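Local coordinates for cellulose-binding protein (Saccharophagus degradans, PDB 2YHG) that probably binds polysaccharide and may hydrolyse glycosidic bonds, this piece holding a nucleoside hydrolase-like domain and a C-terminal beta domain, at residues R306-R318 against N421-V433. Residues are numbered along the deposited sequence; the frame is centred on the assembly and turned at random.
Sequences RWSTAIHNDFQAR and NGSPNLYAYRRVV. With BTB (2-[bis-(2-hydroxy-ethyl)-amino]-2-hydroxymethyl-propane-1,3-diol), chain M; EDO (1,2-ethanediol), chain K.
The N313 side chain donates a hydrogen bond to the backbone of N425. Here helix 308-323 packs on a beta-hairpin, strands 411-420 and 427-436 of the mixed C-terminal sheet. Its other side packs against helix 42-52, with I311 and F315 on R49. The axes of helix 308-318 and strand 427-433 approach to 9.3 Å, with their directions at 126°. N313 can be followed outward. Its CB lies near N425 O and P424 CG. CG stands anti to the carbonyl carbon (chi1 -71°), and OD1 nearly eclipses CA; together these bring ND2 to N425 O. OD1 passes P424 CB. ND2 meets N425 O at 2.8 Å, in the carbonyl plane and on a lone pair. The same ND2 lies at the edge of the Y427 ring. P424 follows a cis peptide bond, and its CG sits 3.6 Å from Q316 CD. L426 CD1 meets A317 CB, close to the calcium ligands N331 and D420. A310 CB touches Y427 CD1 and the hydroxyl of Y429, which has a polar partner in W267. W307 points its edge at the face of Y429, an offset edge-to-face pair with planes at 88°. One water donates to A310 O, accepts from Y427 N, and donates to BTB O6 at 2.7 Å.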
# COMPACT_ATOMS: atom_id res chain seq x y z
N ARG A 306 1.06 4.65 -14.25
CA ARG A 306 0.85 3.53 -15.15
C ARG A 306 -0.30 2.63 -14.72
O ARG A 306 -0.88 1.96 -15.57
CB ARG A 306 2.14 2.77 -15.32
CG ARG A 306 2.61 2.07 -14.06
CD ARG A 306 3.96 1.42 -14.22
NE ARG A 306 3.94 0.46 -15.30
CZ ARG A 306 5.00 0.10 -16.01
NH1 ARG A 306 6.22 0.48 -15.67
NH2 ARG A 306 4.85 -0.73 -17.02
N TRP A 307 -0.62 2.60 -13.43
CA TRP A 307 -1.67 1.78 -12.88
C TRP A 307 -3.02 2.51 -12.74
O TRP A 307 -3.97 1.93 -12.26
CB TRP A 307 -1.25 1.28 -11.50
CG TRP A 307 0.11 0.63 -11.46
CD1 TRP A 307 1.23 1.15 -10.88
CD2 TRP A 307 0.51 -0.63 -12.01
NE1 TRP A 307 2.30 0.33 -11.06
CE2 TRP A 307 1.89 -0.78 -11.76
CE3 TRP A 307 -0.16 -1.64 -12.71
CZ2 TRP A 307 2.60 -1.91 -12.13
CZ3 TRP A 307 0.55 -2.76 -13.08
CH2 TRP A 307 1.92 -2.88 -12.81
N SER A 308 -3.08 3.78 -13.12
CA SER A 308 -4.19 4.65 -12.77
C SER A 308 -5.55 4.11 -13.20
O SER A 308 -6.52 4.25 -12.47
CB SER A 308 -3.98 6.07 -13.35
OG SER A 308 -3.17 6.86 -12.47
N THR A 309 -5.66 3.57 -14.42
CA THR A 309 -6.99 3.13 -14.85
C THR A 309 -7.52 2.08 -13.89
O THR A 309 -8.71 2.10 -13.51
CB THR A 309 -6.96 2.62 -16.28
OG1 THR A 309 -6.61 3.71 -17.13
CG2 THR A 309 -8.32 2.06 -16.69
N ALA A 310 -6.68 1.10 -13.55
CA ALA A 310 -7.09 0.05 -12.63
C ALA A 310 -7.46 0.62 -11.27
O ALA A 310 -8.43 0.22 -10.65
CB ALA A 310 -6.02 -1.02 -12.52
N ILE A 311 -6.63 1.54 -10.77
CA ILE A 311 -6.84 2.18 -9.49
C ILE A 311 -8.19 2.90 -9.46
O ILE A 311 -8.98 2.75 -8.52
CB ILE A 311 -5.71 3.18 -9.16
CG1 ILE A 311 -4.39 2.44 -8.92
CG2 ILE A 311 -6.08 4.08 -7.99
CD1 ILE A 311 -3.16 3.34 -8.86
N HIS A 312 -8.47 3.68 -10.50
CA HIS A 312 -9.69 4.46 -10.49
C HIS A 312 -10.93 3.60 -10.63
O HIS A 312 -11.96 3.84 -9.97
CB HIS A 312 -9.69 5.52 -11.59
CG HIS A 312 -8.55 6.48 -11.47
ND1 HIS A 312 -7.98 6.85 -10.27
CD2 HIS A 312 -7.85 7.12 -12.44
CE1 HIS A 312 -6.96 7.65 -10.53
NE2 HIS A 312 -6.88 7.87 -11.83
N ASN A 313 -10.84 2.58 -11.47
CA ASN A 313 -11.98 1.70 -11.66
C ASN A 313 -12.25 0.91 -10.38
O ASN A 313 -13.41 0.69 -10.00
CB ASN A 313 -11.75 0.76 -12.84
CG ASN A 313 -11.80 1.47 -14.16
OD1 ASN A 313 -11.89 2.71 -14.25
ND2 ASN A 313 -11.72 0.67 -15.22
N ASP A 314 -11.19 0.50 -9.69
CA ASP A 314 -11.30 -0.20 -8.43
C ASP A 314 -12.12 0.62 -7.42
O ASP A 314 -13.06 0.11 -6.81
CB ASP A 314 -9.90 -0.49 -7.91
CG ASP A 314 -9.88 -1.22 -6.61
OD1 ASP A 314 -10.62 -2.22 -6.42
OD2 ASP A 314 -9.10 -0.83 -5.74
N PHE A 315 -11.75 1.87 -7.21
CA PHE A 315 -12.42 2.68 -6.20
C PHE A 315 -13.87 2.94 -6.63
O PHE A 315 -14.77 2.93 -5.81
CB PHE A 315 -11.62 3.96 -6.01
CG PHE A 315 -12.04 4.86 -4.85
CD1 PHE A 315 -12.72 4.42 -3.75
CD2 PHE A 315 -11.62 6.17 -4.84
CE1 PHE A 315 -12.99 5.27 -2.69
CE2 PHE A 315 -11.87 7.02 -3.77
CZ PHE A 315 -12.56 6.57 -2.70
N GLN A 316 -14.08 3.20 -7.90
CA GLN A 316 -15.45 3.38 -8.44
C GLN A 316 -16.33 2.19 -8.09
O GLN A 316 -17.45 2.36 -7.58
CB GLN A 316 -15.39 3.64 -9.93
CG GLN A 316 -16.76 3.73 -10.57
CD GLN A 316 -16.76 3.85 -12.07
OE1 GLN A 316 -15.76 4.18 -12.70
NE2 GLN A 316 -17.91 3.58 -12.67
N ALA A 317 -15.86 0.98 -8.38
CA ALA A 317 -16.64 -0.22 -8.10
C ALA A 317 -16.87 -0.39 -6.62
O ALA A 317 -17.97 -0.76 -6.21
CB ALA A 317 -15.95 -1.45 -8.67
N ARG A 318 -15.86 -0.10 -5.80
CA ARG A 318 -16.03 -0.29 -4.36
C ARG A 318 -17.03 0.70 -3.75
O ARG A 318 -17.71 0.35 -2.79
CB ARG A 318 -14.68 -0.25 -3.66
CG ARG A 318 -13.81 -1.42 -4.00
CD ARG A 318 -12.39 -1.23 -3.51
NE ARG A 318 -11.52 -2.37 -3.81
CZ ARG A 318 -11.51 -3.51 -3.15
NH1 ARG A 318 -12.19 -3.66 -2.03
NH2 ARG A 318 -10.77 -4.49 -3.62
N ASN A 421 -14.90 -7.19 -18.48
CA ASN A 421 -15.70 -6.24 -19.24
C ASN A 421 -16.95 -5.79 -18.49
O ASN A 421 -17.93 -5.37 -19.10
CB ASN A 421 -16.05 -6.79 -20.63
CG ASN A 421 -17.08 -7.89 -20.58
OD1 ASN A 421 -17.26 -8.55 -19.55
ND2 ASN A 421 -17.78 -8.10 -21.70
N GLY A 422 -16.90 -5.83 -17.17
CA GLY A 422 -17.92 -5.26 -16.34
C GLY A 422 -17.82 -3.74 -16.26
O GLY A 422 -17.05 -3.14 -16.92
N SER A 423 -18.71 -3.18 -15.45
CA SER A 423 -18.90 -1.69 -15.39
C SER A 423 -18.57 -1.21 -13.96
O SER A 423 -19.31 -1.53 -13.07
CB SER A 423 -20.35 -1.29 -15.65
OG SER A 423 -20.47 0.12 -15.63
N PRO A 424 -17.46 -0.49 -13.74
CA PRO A 424 -16.38 -0.27 -14.70
C PRO A 424 -15.49 -1.53 -14.81
O PRO A 424 -15.59 -2.39 -14.00
CB PRO A 424 -15.57 0.86 -14.01
CG PRO A 424 -15.67 0.49 -12.57
CD PRO A 424 -17.09 -0.04 -12.39
N ASN A 425 -14.63 -1.57 -15.81
CA ASN A 425 -13.78 -2.77 -15.98
C ASN A 425 -12.87 -2.91 -14.75
O ASN A 425 -12.20 -1.95 -14.35
CB ASN A 425 -12.82 -2.64 -17.17
CG ASN A 425 -13.47 -2.56 -18.57
OD1 ASN A 425 -12.75 -2.32 -19.50
ND2 ASN A 425 -14.80 -2.77 -18.69
N LEU A 426 -12.79 -4.10 -14.20
CA LEU A 426 -11.94 -4.35 -13.06
C LEU A 426 -10.78 -5.26 -13.44
O LEU A 426 -10.87 -6.13 -14.31
CB LEU A 426 -12.73 -4.93 -11.90
CG LEU A 426 -13.66 -3.94 -11.21
CD1 LEU A 426 -14.47 -4.65 -10.17
CD2 LEU A 426 -12.86 -2.78 -10.59
N TYR A 427 -9.67 -5.04 -12.74
CA TYR A 427 -8.39 -5.66 -13.05
C TYR A 427 -7.95 -6.59 -11.95
O TYR A 427 -8.28 -6.41 -10.78
CB TYR A 427 -7.32 -4.59 -13.28
CG TYR A 427 -7.56 -3.73 -14.51
CD1 TYR A 427 -8.55 -2.72 -14.53
CD2 TYR A 427 -6.82 -3.91 -15.65
CE1 TYR A 427 -8.74 -1.95 -15.66
CE2 TYR A 427 -7.02 -3.15 -16.77
CZ TYR A 427 -7.93 -2.13 -16.76
OH TYR A 427 -8.15 -1.41 -17.92
N ALA A 428 -7.11 -7.55 -12.32
CA ALA A 428 -6.40 -8.38 -11.36
C ALA A 428 -5.06 -8.77 -11.94
O ALA A 428 -4.82 -8.62 -13.15
CB ALA A 428 -7.20 -9.62 -10.98
N TYR A 429 -4.15 -9.22 -11.08
CA TYR A 429 -2.76 -9.40 -11.46
C TYR A 429 -2.21 -10.71 -10.96
O TYR A 429 -2.51 -11.13 -9.85
CB TYR A 429 -1.90 -8.29 -10.83
CG TYR A 429 -2.35 -6.90 -11.18
CD1 TYR A 429 -2.10 -6.35 -12.41
CD2 TYR A 429 -3.12 -6.15 -10.28
CE1 TYR A 429 -2.54 -5.07 -12.72
CE2 TYR A 429 -3.53 -4.87 -10.57
CZ TYR A 429 -3.23 -4.34 -11.78
OH TYR A 429 -3.61 -3.03 -12.05
N ARG A 430 -1.27 -11.28 -11.72
CA ARG A 430 -0.36 -12.28 -11.21
C ARG A 430 1.02 -12.06 -11.80
O ARG A 430 1.21 -12.19 -13.00
CB ARG A 430 -0.81 -13.71 -11.53
CG ARG A 430 0.18 -14.76 -11.02
CD ARG A 430 0.12 -14.91 -9.50
NE ARG A 430 -1.22 -15.36 -9.10
CZ ARG A 430 -1.72 -16.58 -9.34
NH1 ARG A 430 -0.93 -17.57 -9.70
NH2 ARG A 430 -2.99 -16.85 -9.12
N ARG A 431 1.99 -11.74 -10.96
CA ARG A 431 3.37 -11.71 -11.34
C ARG A 431 3.99 -13.08 -11.20
O ARG A 431 3.82 -13.76 -10.20
CB ARG A 431 4.15 -10.69 -10.49
CG ARG A 431 5.58 -10.48 -11.00
CD ARG A 431 6.41 -9.60 -10.07
NE ARG A 431 5.76 -8.31 -9.88
CZ ARG A 431 6.31 -7.11 -10.01
NH1 ARG A 431 7.55 -6.93 -10.41
NH2 ARG A 431 5.57 -6.07 -9.69
N VAL A 432 4.73 -13.47 -12.24
CA VAL A 432 5.54 -14.67 -12.27
C VAL A 432 7.00 -14.24 -12.32
O VAL A 432 7.45 -13.63 -13.30
CB VAL A 432 5.21 -15.56 -13.46
CG1 VAL A 432 5.98 -16.86 -13.36
CG2 VAL A 432 3.70 -15.85 -13.51
N VAL A 433 7.74 -14.50 -11.25
CA VAL A 433 9.16 -14.20 -11.18
C VAL A 433 9.90 -15.48 -11.54
O VAL A 433 9.80 -16.50 -10.85
CB VAL A 433 9.56 -13.72 -9.77
CG1 VAL A 433 11.07 -13.62 -9.67
CG2 VAL A 433 8.89 -12.39 -9.46
C1 BTB M . -6.72 -8.40 -7.56
O1 BTB M . -7.61 -7.67 -8.40
C2 BTB M . -7.09 -7.76 -6.24
C3 BTB M . -8.58 -7.98 -6.04
O3 BTB M . -8.91 -9.35 -6.03
C4 BTB M . -6.31 -8.39 -5.12
O4 BTB M . -4.93 -8.13 -5.38
N BTB M . -6.88 -6.28 -6.34
C5 BTB M . -7.73 -5.67 -7.41
C6 BTB M . -6.94 -4.69 -8.29
O6 BTB M . -7.76 -4.12 -9.31
C7 BTB M . -7.02 -5.62 -5.02
C8 BTB M . -7.03 -4.09 -5.11
O8 BTB M . -8.35 -3.60 -5.23
C1 EDO K . 2.89 -3.90 -16.80
O1 EDO K . 2.91 -2.83 -17.75
C2 EDO K . 4.27 -4.27 -16.28
O2 EDO K . 5.05 -4.81 -17.33
O HOH W 1 -9.28 -2.60 -11.00